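Local coordinates for protein catechol 1,2-dioxygenase (Burkholderia ambifaria, PDB 5VXT) that probably catalyses the intradiol ring cleavage of catechol by dioxygen at a non-haem iron(III) centre, giving cis,cis-muconate, at residues B[233-238]-B[264-269]. Residues are numbered along the deposited sequence; the frame is centred on the assembly and turned at random.
With FE (Fe (III) ion), chain J; CAQ (catechol), chain K; EDO (1,2-ethanediol), chain M.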
# COMPACT_ATOMS: atom_id res chain seq x y z
N GLY B 233 8.24 -2.97 17.77
CA GLY B 233 7.59 -3.96 16.93
C GLY B 233 7.70 -5.38 17.44
O GLY B 233 7.91 -6.31 16.65
N ASN B 234 7.55 -5.58 18.74
CA ASN B 234 7.71 -6.89 19.35
C ASN B 234 6.38 -7.46 19.82
O ASN B 234 5.46 -6.72 20.18
CB ASN B 234 8.68 -6.82 20.53
CG ASN B 234 10.03 -6.28 20.14
OD1 ASN B 234 10.55 -5.35 20.77
ND2 ASN B 234 10.62 -6.84 19.10
N ARG B 235 6.29 -8.81 19.82
CA ARG B 235 5.20 -9.57 20.40
C ARG B 235 5.72 -10.41 21.56
O ARG B 235 6.89 -10.82 21.55
CB ARG B 235 4.51 -10.51 19.39
CG ARG B 235 3.90 -9.85 18.17
CD ARG B 235 2.65 -10.61 17.72
NE ARG B 235 1.70 -10.67 18.82
CZ ARG B 235 0.86 -11.68 19.04
NH1 ARG B 235 0.85 -12.72 18.22
NH2 ARG B 235 0.05 -11.63 20.08
N PRO B 236 4.90 -10.67 22.57
CA PRO B 236 5.28 -11.66 23.58
C PRO B 236 5.26 -13.07 22.99
O PRO B 236 4.67 -13.32 21.94
CB PRO B 236 4.20 -11.50 24.66
CG PRO B 236 3.00 -10.98 23.88
CD PRO B 236 3.59 -10.06 22.85
N ALA B 237 5.93 -13.99 23.69
CA ALA B 237 5.95 -15.38 23.24
C ALA B 237 4.53 -15.94 23.23
O ALA B 237 3.75 -15.71 24.15
CB ALA B 237 6.85 -16.22 24.15
N HIS B 238 4.20 -16.69 22.18
CA HIS B 238 2.82 -17.11 21.99
C HIS B 238 2.79 -18.32 21.07
O HIS B 238 3.78 -18.66 20.42
CB HIS B 238 1.98 -15.98 21.39
CG HIS B 238 2.44 -15.55 20.04
ND1 HIS B 238 3.48 -14.67 19.86
CD2 HIS B 238 2.02 -15.91 18.80
CE1 HIS B 238 3.68 -14.49 18.56
NE2 HIS B 238 2.80 -15.23 17.90
N TRP B 264 1.27 -7.45 28.13
CA TRP B 264 0.38 -6.30 28.05
C TRP B 264 1.01 -5.14 27.28
O TRP B 264 0.65 -3.98 27.52
CB TRP B 264 -0.07 -5.88 29.44
CG TRP B 264 -0.94 -6.95 30.09
CD1 TRP B 264 -0.67 -7.64 31.24
CD2 TRP B 264 -2.19 -7.45 29.60
NE1 TRP B 264 -1.69 -8.53 31.50
CE2 TRP B 264 -2.63 -8.43 30.51
CE3 TRP B 264 -2.98 -7.16 28.49
CZ2 TRP B 264 -3.83 -9.13 30.34
CZ3 TRP B 264 -4.17 -7.85 28.32
CH2 TRP B 264 -4.58 -8.83 29.23
N ASP B 265 1.92 -5.43 26.35
CA ASP B 265 2.46 -4.41 25.45
C ASP B 265 2.79 -5.06 24.10
O ASP B 265 3.89 -4.92 23.56
CB ASP B 265 3.69 -3.74 26.07
CG ASP B 265 4.06 -2.43 25.37
OD1 ASP B 265 5.13 -1.88 25.67
OD2 ASP B 265 3.27 -1.94 24.53
N ASP B 266 1.82 -5.80 23.55
CA ASP B 266 1.95 -6.47 22.27
C ASP B 266 1.79 -5.44 21.16
O ASP B 266 0.83 -4.66 21.17
CB ASP B 266 0.86 -7.54 22.18
CG ASP B 266 0.85 -8.32 20.87
OD1 ASP B 266 -0.09 -9.13 20.71
OD2 ASP B 266 1.75 -8.18 20.02
N PHE B 267 2.72 -5.42 20.20
CA PHE B 267 2.61 -4.43 19.13
C PHE B 267 1.45 -4.73 18.19
O PHE B 267 1.07 -3.85 17.41
CB PHE B 267 3.91 -4.32 18.33
CG PHE B 267 3.94 -5.13 17.05
CD1 PHE B 267 3.76 -4.51 15.81
CD2 PHE B 267 4.18 -6.49 17.07
CE1 PHE B 267 3.79 -5.25 14.63
CE2 PHE B 267 4.23 -7.23 15.90
CZ PHE B 267 4.03 -6.61 14.67
N ALA B 268 0.86 -5.93 18.27
CA ALA B 268 -0.27 -6.30 17.44
C ALA B 268 -1.57 -6.41 18.24
O ALA B 268 -2.60 -6.87 17.69
CB ALA B 268 0.03 -7.61 16.71
N TYR B 269 -1.53 -6.03 19.52
CA TYR B 269 -2.73 -5.82 20.33
C TYR B 269 -3.59 -7.08 20.45
O TYR B 269 -4.82 -7.00 20.51
CB TYR B 269 -3.55 -4.65 19.79
CG TYR B 269 -2.72 -3.38 19.64
CD1 TYR B 269 -2.26 -2.95 18.40
CD2 TYR B 269 -2.38 -2.65 20.76
CE1 TYR B 269 -1.48 -1.77 18.30
CE2 TYR B 269 -1.63 -1.51 20.67
CZ TYR B 269 -1.17 -1.07 19.44
OH TYR B 269 -0.41 0.09 19.42
FE FE J . 2.83 -15.49 15.88
C1 CAQ K . 3.04 -10.58 13.31
C2 CAQ K . 3.71 -11.79 13.49
C3 CAQ K . 3.13 -12.78 14.26
O3 CAQ K . 3.74 -13.98 14.47
C4 CAQ K . 1.82 -12.53 14.88
O4 CAQ K . 1.25 -13.50 15.64
C5 CAQ K . 1.18 -11.32 14.67
C6 CAQ K . 1.80 -10.35 13.89
C1 EDO M . -1.97 -5.39 25.03
O1 EDO M . -1.12 -6.38 24.45
C2 EDO M . -3.23 -5.31 24.18
O2 EDO M . -3.56 -6.65 23.78
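Arg-235 reaches Asp-266 with CG anti to the carbonyl carbon (chi1 -60°) and bends at its second and third torsions, while the aspartate sends its carboxylate out anti to its own backbone N (chi1 179°). The grip is side-on: Arg-235 NE donates to Asp-266 OD2 at 2.8 Å from the syn side, tilted out of the carboxylate plane, and Arg-235 NH2 to Asp-266 OD1 at 2.6 Å from above it. Guanidinium and carboxylate planes lie 19° apart. Ala-268 N donates to Asp-266 OD2 at 3.0 Å from the face opposite Arg-235 NE, closing an Asx turn; Asp-266 OD1 also accepts from Ala-270 N, and together these fix the acid's rotation. Alongside, Phe-267 N bonds to Asn-234 O (3.0 Å), and the Phe-267 ring takes Gly-233 CA over one face, 4.2 Å from its centroid (CH-pi), with Arg-235 CG at its edge. Held by the salt bridge, Arg-235 NH1 donates to catechol O4 at 2.7 Å and sits over the His-238 ring face, without hydrogen-bonding its NE2. His-238 NE2 binds iron (2.0 Å); its ND1 donates to Pro-236 O. Asp-266 is thus a second-shell residue orienting Arg-235 NH1 toward the iron-bound catechol oxygen, consistent with substrate holding.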